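Local coordinates for protein oligoribonuclease (Colwellia psychrerythraea, PDB 6A4D) that probably hydrolyses short RNA oligonucleotides as an exonuclease of the RNase H-like clan, captured here with a nitrophenyl thymidine phosphate bound, at residues A[15-23]-A[61-69]; A[32-42]-A[164-175]. The protein carries 1 engineered substitution. All coordinates share one frame; numbering follows the deposited sequence.

In the fold
Both contacts rest on the mixed five-stranded sheet of an RNase H-like exonuclease fold, their centres about 23 Å apart on opposite sides of the chain's centre. Contact 1 joins the end of strand 11-18 to helix 63-72, and contact 2 sets the neighbouring, antiparallel strand 28-36 against helix 163-180. The segments interleave along the chain: 15-23, 32-42, 61-69, 164-175. The two meet where Asp15 O probably accepts a hydrogen bond from Ala32 N at 3.1 Å and where Asp15 packs on Ile167 and on Ala166, an engineered replacement for aspartate. The shared sheet thus probably sets two nucleotide sites side by side: contact 1 grips one analogue, and both contacts touch the other.

Contact 1: residues A[15-23]-A[61-69]; sequences DLEMTGLEP and MNPWCIEHH. With 9RC (5'-O-[(S)-hydroxy(4-nitrophenoxy)phosphoryl]thymidine), chain D; 9RC (5'-O-[(S)-hydroxy(4-nitrophenoxy)phosphoryl]thymidine), chain C.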
loop_
_atom_site.group_PDB
_atom_site.type_symbol
_atom_site.label_atom_id
_atom_site.label_comp_id
_atom_site.label_asym_id
_atom_site.label_seq_id
_atom_site.Cartn_x
_atom_site.Cartn_y
_atom_site.Cartn_z
ATOM N N ASP A 15 0.784 -3.514 -13.252
ATOM C CA ASP A 15 1.642 -2.359 -13.260
ATOM C C ASP A 15 1.014 -1.338 -14.169
ATOM O O ASP A 15 0.365 -1.703 -15.134
ATOM C CB ASP A 15 3.049 -2.738 -13.707
ATOM C CG ASP A 15 4.007 -1.530 -13.766
ATOM O OD1 ASP A 15 4.162 -0.853 -12.718
ATOM O OD2 ASP A 15 4.578 -1.275 -14.867
ATOM N N LEU A 16 1.214 -0.062 -13.820
ATOM C CA LEU A 16 0.660 1.078 -14.535
ATOM C C LEU A 16 1.770 2.058 -14.859
ATOM O O LEU A 16 2.736 2.189 -14.117
ATOM C CB LEU A 16 -0.330 1.838 -13.650
ATOM C CG LEU A 16 -1.691 1.250 -13.288
ATOM C CD1 LEU A 16 -2.634 2.311 -12.730
ATOM C CD2 LEU A 16 -2.375 0.575 -14.441
ATOM N N GLU A 17 1.614 2.781 -15.961
ATOM C CA GLU A 17 2.401 3.987 -16.193
ATOM C C GLU A 17 1.408 5.132 -16.143
ATOM O O GLU A 17 0.232 4.961 -16.519
ATOM C CB GLU A 17 3.152 3.918 -17.517
ATOM C CG GLU A 17 4.123 2.740 -17.695
ATOM C CD GLU A 17 4.989 2.487 -16.469
ATOM O OE1 GLU A 17 5.583 3.458 -15.955
ATOM O OE2 GLU A 17 5.032 1.329 -15.977
ATOM N N MET A 18 1.871 6.268 -15.632
ATOM C CA MET A 18 1.064 7.462 -15.501
ATOM C C MET A 18 1.860 8.688 -16.034
ATOM O O MET A 18 2.995 8.559 -16.471
ATOM C CB MET A 18 0.744 7.650 -14.042
ATOM C CG MET A 18 0.122 6.455 -13.372
ATOM S SD MET A 18 1.276 5.208 -12.734
ATOM C CE MET A 18 0.504 4.848 -11.171
ATOM N N THR A 19 1.268 9.870 -15.954
ATOM C CA THR A 19 1.902 11.122 -16.421
ATOM C C THR A 19 2.581 11.811 -15.285
ATOM O O THR A 19 3.122 12.908 -15.450
ATOM C CB THR A 19 0.870 12.149 -16.999
ATOM O OG1 THR A 19 -0.221 12.322 -16.071
ATOM C CG2 THR A 19 0.355 11.669 -18.277
ATOM N N GLY A 20 2.518 11.218 -14.113
ATOM C CA GLY A 20 3.220 11.752 -12.956
ATOM C C GLY A 20 2.817 10.997 -11.740
ATOM O O GLY A 20 2.117 9.971 -11.853
ATOM N N LEU A 21 3.219 11.544 -10.593
ATOM C CA LEU A 21 3.010 10.958 -9.274
ATOM C C LEU A 21 1.714 11.301 -8.562
ATOM O O LEU A 21 1.395 10.681 -7.551
ATOM C CB LEU A 21 4.155 11.355 -8.335
ATOM C CG LEU A 21 5.495 10.625 -8.433
ATOM C CD1 LEU A 21 5.437 9.088 -8.449
ATOM C CD2 LEU A 21 6.196 11.100 -9.671
ATOM N N GLU A 22 0.983 12.293 -9.043
ATOM C CA GLU A 22 -0.138 12.853 -8.301
ATOM C C GLU A 22 -1.471 12.573 -9.009
ATOM O O GLU A 22 -1.745 13.129 -10.071
ATOM C CB GLU A 22 0.101 14.341 -8.047
ATOM C CG GLU A 22 0.641 14.632 -6.647
ATOM C CD GLU A 22 -0.287 14.084 -5.541
ATOM O OE1 GLU A 22 -1.545 14.061 -5.782
ATOM O OE2 GLU A 22 0.234 13.634 -4.465
ATOM N N PRO A 23 -2.306 11.695 -8.431
ATOM C CA PRO A 23 -3.522 11.352 -9.155
ATOM C C PRO A 23 -4.486 12.521 -9.327
ATOM O O PRO A 23 -5.296 12.505 -10.262
ATOM C CB PRO A 23 -4.173 10.303 -8.263
ATOM C CG PRO A 23 -3.095 9.778 -7.401
ATOM C CD PRO A 23 -2.190 10.935 -7.174
ATOM N N MET A 61 3.076 16.539 -19.624
ATOM C CA MET A 61 3.427 15.733 -18.415
ATOM C C MET A 61 4.826 16.125 -17.850
ATOM O O MET A 61 5.583 16.800 -18.534
ATOM C CB MET A 61 3.337 14.227 -18.729
ATOM C CG MET A 61 4.259 13.643 -19.805
ATOM S SD MET A 61 3.622 12.077 -20.460
ATOM C CE MET A 61 4.653 11.630 -21.857
ATOM N N ASN A 62 5.182 15.735 -16.627
ATOM C CA ASN A 62 6.462 16.196 -16.040
ATOM C C ASN A 62 7.732 15.789 -16.857
ATOM O O ASN A 62 7.630 14.991 -17.816
ATOM C CB ASN A 62 6.554 15.835 -14.551
ATOM C CG ASN A 62 6.804 14.354 -14.293
ATOM O OD1 ASN A 62 7.337 13.611 -15.142
ATOM N ND2 ASN A 62 6.459 13.927 -13.080
ATOM N N PRO A 63 8.918 16.393 -16.546
ATOM C CA PRO A 63 10.087 16.134 -17.449
ATOM C C PRO A 63 10.642 14.695 -17.399
ATOM O O PRO A 63 11.059 14.148 -18.441
ATOM C CB PRO A 63 11.139 17.146 -16.987
ATOM C CG PRO A 63 10.376 18.198 -16.243
ATOM C CD PRO A 63 9.179 17.524 -15.626
ATOM N N TRP A 64 10.638 14.096 -16.199
ATOM C CA TRP A 64 10.898 12.657 -16.043
ATOM C C TRP A 64 10.082 11.890 -17.075
ATOM O O TRP A 64 10.654 11.073 -17.849
ATOM C CB TRP A 64 10.527 12.181 -14.646
ATOM C CG TRP A 64 11.039 10.803 -14.342
ATOM C CD1 TRP A 64 12.237 10.482 -13.759
ATOM C CD2 TRP A 64 10.374 9.560 -14.593
ATOM N NE1 TRP A 64 12.357 9.118 -13.627
ATOM C CE2 TRP A 64 11.235 8.522 -14.138
ATOM C CE3 TRP A 64 9.145 9.216 -15.168
ATOM C CZ2 TRP A 64 10.899 7.157 -14.237
ATOM C CZ3 TRP A 64 8.814 7.856 -15.266
ATOM C CH2 TRP A 64 9.690 6.846 -14.798
ATOM N N CYS A 65 8.770 12.201 -17.128
ATOM C CA CYS A 65 7.875 11.444 -17.967
ATOM C C CYS A 65 8.127 11.642 -19.446
ATOM O O CYS A 65 8.119 10.661 -20.194
ATOM C CB CYS A 65 6.402 11.685 -17.612
ATOM S SG CYS A 65 5.875 11.043 -16.002
ATOM N N ILE A 66 8.332 12.881 -19.911
ATOM C CA ILE A 66 8.582 13.051 -21.375
ATOM C C ILE A 66 9.904 12.354 -21.680
ATOM O O ILE A 66 10.013 11.676 -22.692
ATOM C CB ILE A 66 8.574 14.517 -21.910
ATOM C CG1 ILE A 66 9.644 15.378 -21.238
ATOM C CG2 ILE A 66 7.198 15.170 -21.752
ATOM C CD1 ILE A 66 9.651 16.811 -21.713
ATOM N N GLU A 67 10.854 12.464 -20.745
ATOM C CA GLU A 67 12.133 11.761 -20.858
ATOM C C GLU A 67 11.883 10.241 -20.976
ATOM O O GLU A 67 11.947 9.733 -22.101
ATOM C CB GLU A 67 13.095 12.153 -19.719
ATOM C CG GLU A 67 14.576 12.219 -20.096
ATOM C CD GLU A 67 15.269 10.866 -20.163
ATOM O OE1 GLU A 67 14.812 9.913 -19.496
ATOM O OE2 GLU A 67 16.290 10.752 -20.879
ATOM N N HIS A 68 11.501 9.547 -19.888
ATOM C CA HIS A 68 11.394 8.059 -19.907
ATOM C C HIS A 68 10.303 7.455 -20.787
ATOM O O HIS A 68 10.530 6.418 -21.422
ATOM C CB HIS A 68 11.308 7.497 -18.501
ATOM C CG HIS A 68 12.519 7.816 -17.684
ATOM N ND1 HIS A 68 12.628 8.971 -16.936
ATOM C CD2 HIS A 68 13.703 7.169 -17.554
ATOM C CE1 HIS A 68 13.811 8.999 -16.347
ATOM N NE2 HIS A 68 14.482 7.916 -16.704
ATOM N N HIS A 69 9.128 8.082 -20.862
ATOM C CA HIS A 69 8.087 7.551 -21.756
ATOM C C HIS A 69 8.346 7.908 -23.172
ATOM O O HIS A 69 7.974 7.130 -24.079
ATOM C CB HIS A 69 6.697 8.013 -21.351
ATOM C CG HIS A 69 6.320 7.555 -19.985
ATOM N ND1 HIS A 69 5.508 8.283 -19.144
ATOM C CD2 HIS A 69 6.695 6.455 -19.295
ATOM C CE1 HIS A 69 5.391 7.637 -17.995
ATOM N NE2 HIS A 69 6.101 6.526 -18.063
HETATM O OAJ 9RC D . 6.752 10.866 -12.700
HETATM C CAE 9RC D . 7.492 10.001 -12.236
HETATM N NAI 9RC D . 8.797 10.355 -11.873
HETATM C CAL 9RC D . 9.673 9.425 -11.347
HETATM O OAS 9RC D . 10.814 9.781 -11.080
HETATM C CAT 9RC D . 9.263 8.114 -11.153
HETATM C CAU 9RC D . 10.151 7.163 -10.622
HETATM C CAF 9RC D . 7.960 7.790 -11.498
HETATM N NAB 9RC D . 7.063 8.740 -12.042
HETATM C CAA 9RC D . 5.647 8.378 -12.417
HETATM O OAC 9RC D . 5.277 7.144 -11.795
HETATM C CAD 9RC D . 5.466 8.150 -13.902
HETATM C CAH 9RC D . 5.590 6.660 -14.012
HETATM O OAK 9RC D . 4.878 6.122 -15.109
HETATM C CAG 9RC D . 4.903 6.203 -12.800
HETATM C CAR 9RC D . 5.310 4.721 -12.461
HETATM O OAQ 9RC D . 6.721 4.545 -12.091
HETATM P PAP 9RC D . 7.704 3.438 -12.849
HETATM O OAO 9RC D . 7.299 2.026 -12.557
HETATM O OAN 9RC D . 7.530 3.829 -14.386
HETATM O OAM 9RC D . 9.259 3.733 -12.579
HETATM C CAV 9RC D . 10.144 3.052 -11.790
HETATM C CAW 9RC D . 11.232 3.816 -11.356
HETATM C CAY 9RC D . 12.219 3.255 -10.559
HETATM C CBA 9RC D . 12.115 1.913 -10.183
HETATM N NBB 9RC D . 13.085 1.410 -9.421
HETATM O OBD 9RC D . 12.870 1.273 -7.955
HETATM O OBC 9RC D . 14.383 1.063 -10.096
HETATM C CAZ 9RC D . 11.032 1.122 -10.615
HETATM C CAX 9RC D . 10.043 1.688 -11.423
HETATM O OAJ 9RC C . 5.430 6.608 -5.775
HETATM C CAE 9RC C . 6.590 7.010 -5.891
HETATM N NAI 9RC C . 6.962 8.193 -5.272
HETATM C CAL 9RC C . 8.277 8.665 -5.384
HETATM O OAS 9RC C . 8.556 9.727 -4.816
HETATM C CAT 9RC C . 9.227 7.930 -6.109
HETATM C CAU 9RC C . 10.559 8.361 -6.231
HETATM C CAF 9RC C . 8.823 6.760 -6.726
HETATM N NAB 9RC C . 7.488 6.314 -6.600
HETATM C CAA 9RC C . 7.017 5.089 -7.250
HETATM O OAC 9RC C . 7.534 3.942 -6.627
HETATM C CAD 9RC C . 7.546 5.022 -8.660
HETATM C CAH 9RC C . 7.262 3.612 -8.990
HETATM O OAK 9RC C . 5.977 3.571 -9.552
HETATM C CAG 9RC C . 7.284 2.938 -7.627
HETATM C CAR 9RC C . 8.466 2.028 -7.584
HETATM O OAQ 9RC C . 8.550 1.568 -6.244
HETATM P PAP 9RC C . 9.737 0.607 -5.844
HETATM O OAO 9RC C . 9.351 0.124 -4.363
HETATM O OAN 9RC C . 10.934 1.467 -5.708
HETATM O OAM 9RC C . 9.670 -0.397 -7.041
HETATM C CAV 9RC C . 10.318 -1.513 -7.559
HETATM C CAW 9RC C . 9.799 -2.125 -8.757
HETATM C CAY 9RC C . 10.397 -3.317 -9.305
HETATM C CBA 9RC C . 11.543 -3.901 -8.681
HETATM N NBB 9RC C . 12.226 -5.040 -9.079
HETATM O OBD 9RC C . 13.854 -5.117 -9.117
HETATM O OBC 9RC C . 11.507 -6.190 -9.317
HETATM C CAZ 9RC C . 12.011 -3.260 -7.530
HETATM C CAX 9RC C . 11.440 -2.102 -6.951
HETATM O O HOH W 1 4.591 14.235 -10.458
#
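Met18 and Thr19 meet Cys65 and His69 through backbone carbonyls: Met18 O lies 3.0 Å from His69 CE1, and Thr19 O faces Cys65 SG at 3.4 Å. No direct hydrogen bond joins the two segments; the thymidine analogue of chain D bridges them. Its 3'-hydroxyl OAK donates to Glu17 OE1 (2.9 Å), accepts a nearly straight bond from Met18 N (166°), and takes a weak one from His69 NE2, lying in the plane of that ring at its edge. Asn62 ND2 donates to base oxygen OAJ at 3.1 Å. The base lies over one face of Trp64, with CAL 3.2 Å above the ring plane, and Leu21 CD2 sits against the base's opposite face. Behind this shell, Asn62 CG stands between the backbone N and the carbonyl carbon (chi1 74°), turning OD1 back to accept from Cys65 N (2.8 Å), the N-cap bond of helix 63-72; with both ends engaged, the amide's rotation is fixed. His68 ND1 sits over the centre of the other Trp64 face. Further back, Thr19 CB packs on Met61 CB, and Thr19 OG1 is hydrogen-bonded to Val27 N. Two bonds and a weaker third on one hydroxyl are consistent with a pocket that recognises a strand's 3' end.

Contact 2: residues A[32-42]-A[164-175]; sequences AIIITDSELNI and LDAIKESIAELK. Engineered in segment 164-175: Ala166 (natural residue Asp). With 9RC (5'-O-[(S)-hydroxy(4-nitrophenoxy)phosphoryl]thymidine), chain C.
Ile34 fits among Leu164, Ile167, Lys168 and Ile171, where strand 28-36 of the RNase H-like sheet packs against helix 163-180, the two short axes inclined at 36°. Its CD1 meets Leu164 CD2 at 3.7 Å, the side chains crossing at about a right angle, while Lys168 lays the aliphatic CG of its stem across the same methyl. CB backs onto Ile167 CG2. With CG1 beside the backbone N (chi1 -70°), CG2 is left anti to it and reaches Ile171 CD1 at 3.9 Å; a beta-branched residue thus serves two helix turns at once. Cutting this side chain back to an alanine would remove CG1, CG2 and CD1, and would probably open a gap facing Leu164 and Lys168. At one end Ala32, small enough to let the helix close in, receives Ile167 CD1 on its CB at 3.6 Å. At the other, Thr36 CG2 and Ile171 CD1 meet tip to tip, and Thr36 OG1 turns to Trp13 NE1 and Asp37 O. At the end of the type I turn 37-40, Leu40 crosses Leu174 at about a right angle, and Trp147 of the second subunit packs on both leucines. Lys175 slides past Leu40 in the opposite direction, CG to CD1, its chain bending at chi4 (98°) to donate a hydrogen bond to Leu40 O, 3.0 Å from NZ and met from above the carbonyl plane.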
loop_
_atom_site.group_PDB
_atom_site.type_symbol
_atom_site.label_atom_id
_atom_site.label_comp_id
_atom_site.label_asym_id
_atom_site.label_seq_id
_atom_site.Cartn_x
_atom_site.Cartn_y
_atom_site.Cartn_z
ATOM N N ALA A 32 -0.961 -3.117 -17.557
ATOM C CA ALA A 32 -0.665 -4.548 -17.842
ATOM C C ALA A 32 -1.060 -5.381 -16.617
ATOM O O ALA A 32 -0.948 -4.889 -15.484
ATOM C CB ALA A 32 0.811 -4.732 -18.172
ATOM N N ILE A 33 -1.571 -6.590 -16.844
ATOM C CA ILE A 33 -2.020 -7.472 -15.752
ATOM C C ILE A 33 -1.448 -8.884 -15.980
ATOM O O ILE A 33 -1.488 -9.404 -17.094
ATOM C CB ILE A 33 -3.570 -7.588 -15.650
ATOM C CG1 ILE A 33 -4.266 -6.227 -15.548
ATOM C CG2 ILE A 33 -4.012 -8.510 -14.486
ATOM C CD1 ILE A 33 -5.713 -6.302 -16.007
ATOM N N ILE A 34 -0.937 -9.510 -14.925
ATOM C CA ILE A 34 -0.570 -10.934 -14.961
ATOM C C ILE A 34 -1.257 -11.626 -13.797
ATOM O O ILE A 34 -1.342 -11.104 -12.698
ATOM C CB ILE A 34 0.954 -11.095 -14.928
ATOM C CG1 ILE A 34 1.497 -10.618 -16.265
ATOM C CG2 ILE A 34 1.359 -12.538 -14.618
ATOM C CD1 ILE A 34 2.967 -10.821 -16.508
ATOM N N ILE A 35 -1.775 -12.804 -14.064
ATOM C CA ILE A 35 -2.336 -13.670 -13.057
ATOM C C ILE A 35 -1.336 -14.781 -12.766
ATOM O O ILE A 35 -0.824 -15.380 -13.699
ATOM C CB ILE A 35 -3.608 -14.323 -13.593
ATOM C CG1 ILE A 35 -4.585 -13.239 -14.099
ATOM C CG2 ILE A 35 -4.248 -15.197 -12.527
ATOM C CD1 ILE A 35 -5.355 -12.545 -12.993
ATOM N N THR A 36 -1.062 -15.045 -11.491
ATOM C CA THR A 36 -0.206 -16.184 -11.060
ATOM C C THR A 36 -1.011 -16.998 -10.120
ATOM O O THR A 36 -2.007 -16.524 -9.609
ATOM C CB THR A 36 1.033 -15.793 -10.260
ATOM O OG1 THR A 36 0.634 -15.217 -9.027
ATOM C CG2 THR A 36 1.896 -14.843 -10.961
ATOM N N ASP A 37 -0.595 -18.236 -9.864
ATOM C CA ASP A 37 -1.209 -18.983 -8.758
ATOM C C ASP A 37 -0.557 -18.517 -7.453
ATOM O O ASP A 37 0.386 -17.680 -7.437
ATOM C CB ASP A 37 -1.055 -20.517 -8.934
ATOM C CG ASP A 37 0.407 -20.988 -9.000
ATOM O OD1 ASP A 37 1.333 -20.232 -8.550
ATOM O OD2 ASP A 37 0.634 -22.123 -9.511
ATOM N N SER A 38 -0.996 -19.097 -6.355
ATOM C CA SER A 38 -0.453 -18.702 -5.057
ATOM C C SER A 38 1.030 -19.067 -4.902
ATOM O O SER A 38 1.694 -18.537 -4.014
ATOM C CB SER A 38 -1.277 -19.297 -3.936
ATOM O OG SER A 38 -1.090 -20.680 -3.936
ATOM N N GLU A 39 1.539 -19.964 -5.757
ATOM C CA GLU A 39 2.938 -20.383 -5.711
ATOM C C GLU A 39 3.762 -19.658 -6.765
ATOM O O GLU A 39 4.873 -20.033 -7.032
ATOM C CB GLU A 39 3.043 -21.942 -5.813
ATOM C CG GLU A 39 2.352 -22.717 -4.667
ATOM C CD GLU A 39 2.832 -24.183 -4.486
ATOM O OE1 GLU A 39 3.464 -24.756 -5.400
ATOM O OE2 GLU A 39 2.604 -24.806 -3.419
ATOM N N LEU A 40 3.208 -18.588 -7.327
ATOM C CA LEU A 40 3.851 -17.636 -8.258
ATOM C C LEU A 40 4.098 -18.123 -9.675
ATOM O O LEU A 40 4.842 -17.509 -10.430
ATOM C CB LEU A 40 5.130 -17.048 -7.667
ATOM C CG LEU A 40 5.024 -16.449 -6.274
ATOM C CD1 LEU A 40 6.390 -15.849 -5.922
ATOM C CD2 LEU A 40 3.899 -15.436 -6.168
ATOM N N ASN A 41 3.448 -19.194 -10.062
ATOM C CA ASN A 41 3.512 -19.667 -11.456
ATOM C C ASN A 41 2.577 -18.833 -12.277
ATOM O O ASN A 41 1.400 -18.728 -11.938
ATOM C CB ASN A 41 3.030 -21.126 -11.567
ATOM C CG ASN A 41 3.900 -22.060 -10.792
ATOM O OD1 ASN A 41 5.095 -22.005 -10.931
ATOM N ND2 ASN A 41 3.305 -22.851 -9.904
ATOM N N ILE A 42 3.078 -18.296 -13.370
ATOM C CA ILE A 42 2.292 -17.412 -14.215
ATOM C C ILE A 42 1.191 -18.207 -14.909
ATOM O O ILE A 42 1.517 -19.100 -15.617
ATOM C CB ILE A 42 3.229 -16.685 -15.208
ATOM C CG1 ILE A 42 4.064 -15.682 -14.420
ATOM C CG2 ILE A 42 2.442 -15.931 -16.274
ATOM C CD1 ILE A 42 5.199 -15.043 -15.177
ATOM N N LEU A 164 4.528 -4.960 -18.895
ATOM C CA LEU A 164 4.538 -6.410 -18.660
ATOM C C LEU A 164 5.823 -6.885 -18.015
ATOM O O LEU A 164 5.797 -7.821 -17.204
ATOM C CB LEU A 164 4.345 -7.242 -19.923
ATOM C CG LEU A 164 2.965 -7.767 -20.330
ATOM C CD1 LEU A 164 3.135 -8.762 -21.473
ATOM C CD2 LEU A 164 2.169 -8.454 -19.245
ATOM N N ASP A 165 6.932 -6.265 -18.397
ATOM C CA ASP A 165 8.235 -6.671 -17.906
ATOM C C ASP A 165 8.524 -6.060 -16.552
ATOM O O ASP A 165 9.283 -6.619 -15.811
ATOM C CB ASP A 165 9.360 -6.335 -18.904
ATOM C CG ASP A 165 9.552 -7.428 -19.942
ATOM O OD1 ASP A 165 10.345 -8.365 -19.707
ATOM O OD2 ASP A 165 8.896 -7.370 -20.990
ATOM N N ALA A 166 7.965 -4.897 -16.240
ATOM C CA ALA A 166 8.000 -4.445 -14.873
ATOM C C ALA A 166 7.303 -5.486 -13.930
ATOM O O ALA A 166 7.847 -5.809 -12.894
ATOM C CB ALA A 166 7.383 -3.074 -14.761
ATOM N N ILE A 167 6.142 -6.025 -14.330
ATOM C CA ILE A 167 5.373 -6.984 -13.547
ATOM C C ILE A 167 6.143 -8.280 -13.376
ATOM O O ILE A 167 6.149 -8.831 -12.282
ATOM C CB ILE A 167 4.021 -7.377 -14.200
ATOM C CG1 ILE A 167 3.074 -6.179 -14.300
ATOM C CG2 ILE A 167 3.318 -8.480 -13.402
ATOM C CD1 ILE A 167 1.875 -6.411 -15.208
ATOM N N LYS A 168 6.754 -8.786 -14.457
ATOM C CA LYS A 168 7.482 -10.055 -14.404
ATOM C C LYS A 168 8.662 -9.894 -13.514
ATOM O O LYS A 168 9.008 -10.818 -12.753
ATOM C CB LYS A 168 7.940 -10.501 -15.765
ATOM C CG LYS A 168 6.786 -10.893 -16.679
ATOM C CD LYS A 168 7.150 -10.649 -18.142
ATOM C CE LYS A 168 6.292 -11.468 -19.090
ATOM N NZ LYS A 168 6.600 -11.045 -20.474
ATOM N N GLU A 169 9.261 -8.715 -13.576
ATOM C CA GLU A 169 10.262 -8.320 -12.599
ATOM C C GLU A 169 9.890 -8.375 -11.075
ATOM O O GLU A 169 10.700 -8.740 -10.255
ATOM C CB GLU A 169 10.777 -6.914 -12.943
ATOM C CG GLU A 169 12.143 -6.899 -13.604
ATOM C CD GLU A 169 12.650 -5.490 -13.835
ATOM O OE1 GLU A 169 12.942 -5.191 -15.016
ATOM O OE2 GLU A 169 12.741 -4.700 -12.840
ATOM N N SER A 170 8.702 -7.919 -10.724
ATOM C CA SER A 170 8.208 -7.949 -9.354
ATOM C C SER A 170 8.010 -9.391 -8.909
ATOM O O SER A 170 8.385 -9.741 -7.798
ATOM C CB SER A 170 6.846 -7.214 -9.224
ATOM O OG SER A 170 6.868 -5.965 -9.901
ATOM N N ILE A 171 7.402 -10.183 -9.776
ATOM C CA ILE A 171 7.113 -11.618 -9.530
ATOM C C ILE A 171 8.411 -12.307 -9.262
ATOM O O ILE A 171 8.558 -13.045 -8.256
ATOM C CB ILE A 171 6.415 -12.242 -10.747
ATOM C CG1 ILE A 171 5.013 -11.608 -10.902
ATOM C CG2 ILE A 171 6.242 -13.779 -10.642
ATOM C CD1 ILE A 171 4.222 -12.133 -12.066
ATOM N N ALA A 172 9.379 -12.007 -10.125
ATOM C CA ALA A 172 10.670 -12.638 -9.987
ATOM C C ALA A 172 11.311 -12.213 -8.698
ATOM O O ALA A 172 11.919 -13.035 -8.047
ATOM C CB ALA A 172 11.562 -12.344 -11.193
ATOM N N GLU A 173 11.178 -10.947 -8.315
ATOM C CA GLU A 173 11.759 -10.488 -7.062
ATOM C C GLU A 173 11.189 -11.265 -5.850
ATOM O O GLU A 173 11.908 -11.635 -4.963
ATOM C CB GLU A 173 11.573 -8.982 -6.860
ATOM C CG GLU A 173 12.227 -8.425 -5.584
ATOM C CD GLU A 173 11.908 -6.930 -5.363
ATOM O OE1 GLU A 173 11.313 -6.299 -6.271
ATOM O OE2 GLU A 173 12.231 -6.394 -4.262
ATOM N N LEU A 174 9.895 -11.500 -5.855
ATOM C CA LEU A 174 9.199 -12.178 -4.788
ATOM C C LEU A 174 9.567 -13.662 -4.731
ATOM O O LEU A 174 9.654 -14.223 -3.648
ATOM C CB LEU A 174 7.682 -11.980 -4.892
ATOM C CG LEU A 174 6.833 -12.645 -3.802
ATOM C CD1 LEU A 174 7.128 -12.121 -2.406
ATOM C CD2 LEU A 174 5.353 -12.525 -4.107
ATOM N N LYS A 175 9.855 -14.235 -5.886
ATOM C CA LYS A 175 10.314 -15.634 -6.016
ATOM C C LYS A 175 11.669 -15.791 -5.352
ATOM O O LYS A 175 11.936 -16.704 -4.600
ATOM C CB LYS A 175 10.408 -16.013 -7.481
ATOM C CG LYS A 175 9.167 -16.534 -8.117
ATOM C CD LYS A 175 9.544 -17.382 -9.353
ATOM C CE LYS A 175 8.343 -18.106 -10.008
ATOM N NZ LYS A 175 7.709 -17.461 -11.226
HETATM O OAJ 9RC C . 5.430 6.608 -5.775
HETATM C CAE 9RC C . 6.590 7.010 -5.891
HETATM N NAI 9RC C . 6.962 8.193 -5.272
HETATM C CAL 9RC C . 8.277 8.665 -5.384
HETATM O OAS 9RC C . 8.556 9.727 -4.816
HETATM C CAT 9RC C . 9.227 7.930 -6.109
HETATM C CAU 9RC C . 10.559 8.361 -6.231
HETATM C CAF 9RC C . 8.823 6.760 -6.726
HETATM N NAB 9RC C . 7.488 6.314 -6.600
HETATM C CAA 9RC C . 7.017 5.089 -7.250
HETATM O OAC 9RC C . 7.534 3.942 -6.627
HETATM C CAD 9RC C . 7.546 5.022 -8.660
HETATM C CAH 9RC C . 7.262 3.612 -8.990
HETATM O OAK 9RC C . 5.977 3.571 -9.552
HETATM C CAG 9RC C . 7.284 2.938 -7.627
HETATM C CAR 9RC C . 8.466 2.028 -7.584
HETATM O OAQ 9RC C . 8.550 1.568 -6.244
HETATM P PAP 9RC C . 9.737 0.607 -5.844
HETATM O OAO 9RC C . 9.351 0.124 -4.363
HETATM O OAN 9RC C . 10.934 1.467 -5.708
HETATM O OAM 9RC C . 9.670 -0.397 -7.041
HETATM C CAV 9RC C . 10.318 -1.513 -7.559
HETATM C CAW 9RC C . 9.799 -2.125 -8.757
HETATM C CAY 9RC C . 10.397 -3.317 -9.305
HETATM C CBA 9RC C . 11.543 -3.901 -8.681
HETATM N NBB 9RC C . 12.226 -5.040 -9.079
HETATM O OBD 9RC C . 13.854 -5.117 -9.117
HETATM O OBC 9RC C . 11.507 -6.190 -9.317
HETATM C CAZ 9RC C . 12.011 -3.260 -7.530
HETATM C CAX 9RC C . 11.440 -2.102 -6.951
#